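Type IV pilus biogenesis protein PilB (PDB 7B7P) is a minor type IV pilin with a von Willebrand factor A-like module that binds magnesium, and takes a direct part in bacterial adhesion. Local coordinates at residues T133-A141 with Q418-P426. Numbering follows the deposited sequence.
Sequences TKQVFSKVA and QDLWFVSGP
Phe137 points from strand 136-139 at the last turns of helix 402-424 and fits between Gln418, Trp421 and Phe422. Its CZ lies 3.5 Å from Trp421 CB. The phenyl and the indole five-membered ring lie 23° from parallel. Their centroids are 5.5 Å apart and one ring is displaced well to the side of the other, leaving little overlap. The Gln418 amide reaches the edge of the phenyl ring, its plane turned 74° from it. Just before the strand, the bend at chi2 brings Gln135 CG and CD over one face of the Trp421 indole, CD near the rim.

At the other end, the Lys139 chain runs alongside the Phe422 ring, the two side chains heading opposite ways, with Lys139 CE 3.3 Å from Phe422 CE1. Ser138 O lies at the edge of that ring, 3.2 Å from Phe422 CZ. Extended beyond CG, the lysine chain carries its ammonium past the ring to the end of the helix. There Lys139 NZ donates to Pro426 O at 3.0 Å, from above the carbonyl plane, and weakly to Phe422 O. Lys40 also donates to Pro426 O, and Ser424 OG bonds back to Leu420 O within the last turn.

Behind the contact, strand 32-36 pairs in parallel with 136-139, and Phe34 stacks on Phe137. Asp419 bridges to Arg364 and bonds Tyr278, both in the von Willebrand factor A-like sheet. The helix end packs on edge strand 136-139 of the other sheet, consistent with a junction between the two modules of this bimodular pilin.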
ATOM      1  N   THR A 133      -8.690  15.332 -13.748  1.00 81.51           N
ATOM      2  CA  THR A 133      -7.930  14.807 -12.624  1.00 84.07           C
ATOM      3  C   THR A 133      -7.393  13.428 -12.980  1.00 87.41           C
ATOM      4  O   THR A 133      -8.005  12.696 -13.766  1.00 84.77           O
ATOM      5  CB  THR A 133      -8.786  14.709 -11.335  1.00 81.94           C
ATOM      6  OG1 THR A 133      -8.116  13.890 -10.372  1.00 84.32           O
ATOM      7  CG2 THR A 133     -10.146  14.087 -11.615  1.00 81.91           C
ATOM      8  N   LYS A 134      -6.239  13.086 -12.400  1.00 87.03           N
ATOM      9  CA  LYS A 134      -5.676  11.742 -12.463  1.00 86.03           C
ATOM     10  C   LYS A 134      -6.060  10.882 -11.264  1.00 85.21           C
ATOM     11  O   LYS A 134      -5.637   9.724 -11.186  1.00 85.29           O
ATOM     12  CB  LYS A 134      -4.147  11.805 -12.580  1.00 90.71           C
ATOM     13  CG  LYS A 134      -3.648  12.510 -13.835  1.00 94.43           C
ATOM     14  CD  LYS A 134      -3.051  13.873 -13.501  1.00104.43           C
ATOM     15  CE  LYS A 134      -3.219  14.864 -14.652  1.00103.06           C
ATOM     16  NZ  LYS A 134      -3.585  16.213 -14.126  1.00105.90           N
ATOM     17  N   GLN A 135      -6.844  11.415 -10.331  1.00 81.35           N
ATOM     18  CA  GLN A 135      -7.326  10.647  -9.189  1.00 79.15           C
ATOM     19  C   GLN A 135      -8.751  10.193  -9.474  1.00 80.76           C
ATOM     20  O   GLN A 135      -9.724  10.740  -8.957  1.00 79.23           O
ATOM     21  CB  GLN A 135      -7.236  11.466  -7.912  1.00 80.52           C
ATOM     22  CG  GLN A 135      -5.834  11.851  -7.569  1.00 86.29           C
ATOM     23  CD  GLN A 135      -5.747  13.234  -6.983  1.00 95.33           C
ATOM     24  OE1 GLN A 135      -6.739  13.790  -6.497  1.00 94.78           O
ATOM     25  NE2 GLN A 135      -4.548  13.806  -7.020  1.00 99.70           N
ATOM     26  N   VAL A 136      -8.843   9.169 -10.320  1.00 83.29           N
ATOM     27  CA  VAL A 136     -10.085   8.498 -10.670  1.00 78.78           C
ATOM     28  C   VAL A 136      -9.964   7.054 -10.205  1.00 78.02           C
ATOM     29  O   VAL A 136      -8.983   6.379 -10.523  1.00 77.79           O
ATOM     30  CB  VAL A 136     -10.366   8.584 -12.182  1.00 81.40           C
ATOM     31  CG1 VAL A 136      -9.276   7.861 -12.970  1.00 84.04           C
ATOM     32  CG2 VAL A 136     -11.738   8.026 -12.515  1.00 76.05           C
ATOM     33  N   PHE A 137     -10.943   6.597  -9.431  1.00 74.82           N
ATOM     34  CA  PHE A 137     -10.881   5.310  -8.760  1.00 76.30           C
ATOM     35  C   PHE A 137     -12.183   4.577  -8.991  1.00 75.93           C
ATOM     36  O   PHE A 137     -13.226   5.192  -9.227  1.00 75.52           O
ATOM     37  CB  PHE A 137     -10.646   5.465  -7.254  1.00 76.14           C
ATOM     38  CG  PHE A 137      -9.563   6.438  -6.919  1.00 74.01           C
ATOM     39  CD1 PHE A 137      -8.239   6.043  -6.906  1.00 80.89           C
ATOM     40  CD2 PHE A 137      -9.862   7.759  -6.638  1.00 77.47           C
ATOM     41  CE1 PHE A 137      -7.229   6.947  -6.601  1.00 79.77           C
ATOM     42  CE2 PHE A 137      -8.859   8.666  -6.333  1.00 76.09           C
ATOM     43  CZ  PHE A 137      -7.545   8.260  -6.319  1.00 74.78           C
ATOM     44  N   SER A 138     -12.112   3.257  -8.924  1.00 76.20           N
ATOM     45  CA  SER A 138     -13.285   2.424  -9.095  1.00 77.97           C
ATOM     46  C   SER A 138     -13.552   1.659  -7.810  1.00 84.24           C
ATOM     47  O   SER A 138     -12.636   1.065  -7.226  1.00 85.24           O
ATOM     48  CB  SER A 138     -13.117   1.455 -10.254  1.00 80.22           C
ATOM     49  OG  SER A 138     -14.126   0.473 -10.189  1.00 78.82           O
ATOM     50  N   LYS A 139     -14.808   1.693  -7.371  1.00 85.15           N
ATOM     51  CA  LYS A 139     -15.296   0.896  -6.257  1.00 80.65           C
ATOM     52  C   LYS A 139     -16.363  -0.077  -6.734  1.00 83.54           C
ATOM     53  O   LYS A 139     -17.321  -0.362  -6.020  1.00 91.78           O
ATOM     54  CB  LYS A 139     -15.834   1.793  -5.146  1.00 77.79           C
ATOM     55  CG  LYS A 139     -14.734   2.490  -4.388  1.00 78.21           C
ATOM     56  CD  LYS A 139     -15.216   3.083  -3.074  1.00 85.82           C
ATOM     57  CE  LYS A 139     -14.054   3.230  -2.104  1.00 86.46           C
ATOM     58  NZ  LYS A 139     -14.405   4.042  -0.919  1.00 95.72           N
ATOM     59  N   VAL A 140     -16.217  -0.565  -7.962  1.00 84.81           N
ATOM     60  CA  VAL A 140     -17.159  -1.508  -8.551  1.00 91.88           C
ATOM     61  C   VAL A 140     -16.594  -2.905  -8.317  1.00 95.93           C
ATOM     62  O   VAL A 140     -15.648  -3.333  -8.984  1.00 92.69           O
ATOM     63  CB  VAL A 140     -17.400  -1.224 -10.036  1.00 95.28           C
ATOM     64  CG1 VAL A 140     -18.580  -2.049 -10.549  1.00 97.05           C
ATOM     65  CG2 VAL A 140     -17.659   0.258 -10.248  1.00 84.83           C
ATOM     66  N   ALA A 141     -17.169  -3.606  -7.342  1.00104.12           N
ATOM     67  CA  ALA A 141     -16.780  -4.976  -7.055  1.00112.39           C
ATOM     68  C   ALA A 141     -17.383  -5.918  -8.097  1.00111.97           C
ATOM     69  O   ALA A 141     -18.116  -5.498  -9.004  1.00113.99           O
ATOM     70  CB  ALA A 141     -17.225  -5.373  -5.645  1.00110.06           C
ATOM     71  N   GLN A 418      -2.433   5.795  -2.786  1.00 78.47           N
ATOM     72  CA  GLN A 418      -3.701   5.295  -3.298  1.00 79.52           C
ATOM     73  C   GLN A 418      -4.552   4.600  -2.238  1.00 84.46           C
ATOM     74  O   GLN A 418      -5.786   4.662  -2.309  1.00 84.23           O
ATOM     75  CB  GLN A 418      -3.448   4.357  -4.473  1.00 83.26           C
ATOM     76  CG  GLN A 418      -3.350   5.114  -5.798  1.00 98.04           C
ATOM     77  CD  GLN A 418      -4.233   4.510  -6.886  1.00101.03           C
ATOM     78  OE1 GLN A 418      -4.879   3.469  -6.682  1.00 96.15           O
ATOM     79  NE2 GLN A 418      -4.297   5.184  -8.034  1.00100.71           N
ATOM     80  N   ASP A 419      -3.939   3.908  -1.272  1.00 84.23           N
ATOM     81  CA  ASP A 419      -4.705   3.466  -0.108  1.00 79.98           C
ATOM     82  C   ASP A 419      -5.321   4.655   0.612  1.00 77.99           C
ATOM     83  O   ASP A 419      -6.491   4.612   1.009  1.00 80.94           O
ATOM     84  CB  ASP A 419      -3.820   2.679   0.858  1.00 83.40           C
ATOM     85  CG  ASP A 419      -3.272   1.397   0.254  1.00 83.10           C
ATOM     86  OD1 ASP A 419      -3.920   0.817  -0.654  1.00 77.35           O
ATOM     87  OD2 ASP A 419      -2.184   0.976   0.712  1.00 82.59           O
ATOM     88  N   LEU A 420      -4.540   5.724   0.786  1.00 78.03           N
ATOM     89  CA  LEU A 420      -5.029   6.935   1.436  1.00 78.76           C
ATOM     90  C   LEU A 420      -6.244   7.503   0.710  1.00 85.69           C
ATOM     91  O   LEU A 420      -7.286   7.761   1.325  1.00 86.63           O
ATOM     92  CB  LEU A 420      -3.905   7.969   1.499  1.00 78.49           C
ATOM     93  CG  LEU A 420      -4.247   9.224   2.300  1.00 88.92           C
ATOM     94  CD1 LEU A 420      -4.524   8.870   3.760  1.00 89.51           C
ATOM     95  CD2 LEU A 420      -3.131  10.224   2.198  1.00 84.76           C
ATOM     96  N   TRP A 421      -6.121   7.713  -0.604  1.00 84.71           N
ATOM     97  CA  TRP A 421      -7.257   8.166  -1.401  1.00 84.79           C
ATOM     98  C   TRP A 421      -8.444   7.226  -1.257  1.00 84.08           C
ATOM     99  O   TRP A 421      -9.582   7.669  -1.065  1.00 86.94           O
ATOM    100  CB  TRP A 421      -6.843   8.294  -2.870  1.00 84.41           C
ATOM    101  CG  TRP A 421      -6.277   9.627  -3.139  1.00 83.59           C
ATOM    102  CD1 TRP A 421      -4.959   9.950  -3.357  1.00 87.87           C
ATOM    103  CD2 TRP A 421      -7.002  10.852  -3.164  1.00 90.79           C
ATOM    104  NE1 TRP A 421      -4.827  11.311  -3.528  1.00 91.35           N
ATOM    105  CE2 TRP A 421      -6.069  11.886  -3.415  1.00 94.80           C
ATOM    106  CE3 TRP A 421      -8.358  11.182  -3.008  1.00 89.87           C
ATOM    107  CZ2 TRP A 421      -6.455  13.223  -3.513  1.00 95.79           C
ATOM    108  CZ3 TRP A 421      -8.737  12.512  -3.102  1.00 90.39           C
ATOM    109  CH2 TRP A 421      -7.790  13.515  -3.353  1.00 93.82           C
ATOM    110  N   PHE A 422      -8.191   5.923  -1.310  1.00 85.90           N
ATOM    111  CA  PHE A 422      -9.281   4.958  -1.339  1.00 85.63           C
ATOM    112  C   PHE A 422     -10.036   4.905  -0.020  1.00 89.77           C
ATOM    113  O   PHE A 422     -11.232   4.579  -0.007  1.00 92.34           O
ATOM    114  CB  PHE A 422      -8.728   3.583  -1.680  1.00 87.38           C
ATOM    115  CG  PHE A 422      -9.562   2.826  -2.642  1.00 85.59           C
ATOM    116  CD1 PHE A 422     -10.680   2.139  -2.208  1.00 88.82           C
ATOM    117  CD2 PHE A 422      -9.227   2.794  -3.990  1.00 89.66           C
ATOM    118  CE1 PHE A 422     -11.464   1.426  -3.108  1.00 89.08           C
ATOM    119  CE2 PHE A 422     -10.000   2.085  -4.899  1.00 87.60           C
ATOM    120  CZ  PHE A 422     -11.121   1.399  -4.459  1.00 88.32           C
ATOM    121  N   VAL A 423      -9.366   5.201   1.093  1.00 87.38           N
ATOM    122  CA  VAL A 423     -10.009   5.081   2.397  1.00 90.64           C
ATOM    123  C   VAL A 423     -10.691   6.386   2.807  1.00 89.00           C
ATOM    124  O   VAL A 423     -11.723   6.358   3.489  1.00 87.12           O
ATOM    125  CB  VAL A 423      -8.994   4.604   3.458  1.00 92.46           C
ATOM    126  CG1 VAL A 423      -8.070   5.758   3.922  1.00 90.02           C
ATOM    127  CG2 VAL A 423      -9.721   3.949   4.632  1.00 92.15           C
ATOM    128  N   SER A 424     -10.154   7.533   2.381  1.00 86.57           N
ATOM    129  CA  SER A 424     -10.900   8.773   2.509  1.00 88.23           C
ATOM    130  C   SER A 424     -12.139   8.780   1.620  1.00 89.53           C
ATOM    131  O   SER A 424     -13.061   9.569   1.853  1.00 90.27           O
ATOM    132  CB  SER A 424     -10.002   9.965   2.182  1.00 87.59           C
ATOM    133  OG  SER A 424      -8.684   9.785   2.687  1.00 86.89           O
ATOM    134  N   GLY A 425     -12.204   7.890   0.636  1.00 91.22           N
ATOM    135  CA  GLY A 425     -13.295   7.883  -0.308  1.00 92.65           C
ATOM    136  C   GLY A 425     -14.651   7.619   0.312  1.00 95.65           C
ATOM    137  O   GLY A 425     -14.784   7.352   1.511  1.00100.32           O
ATOM    138  N   PRO A 426     -15.698   7.687  -0.513  1.00 97.39           N
ATOM    139  CA  PRO A 426     -17.091   7.481  -0.090  1.00 98.56           C
ATOM    140  C   PRO A 426     -17.351   6.086   0.475  1.00 94.66           C
ATOM    141  O   PRO A 426     -17.173   5.114  -0.257  1.00 98.48           O
ATOM    142  CB  PRO A 426     -17.885   7.698  -1.386  1.00 97.83           C
ATOM    143  CG  PRO A 426     -16.960   8.493  -2.263  1.00 93.52           C
ATOM    144  CD  PRO A 426     -15.593   8.022  -1.943  1.00 90.17           C
TER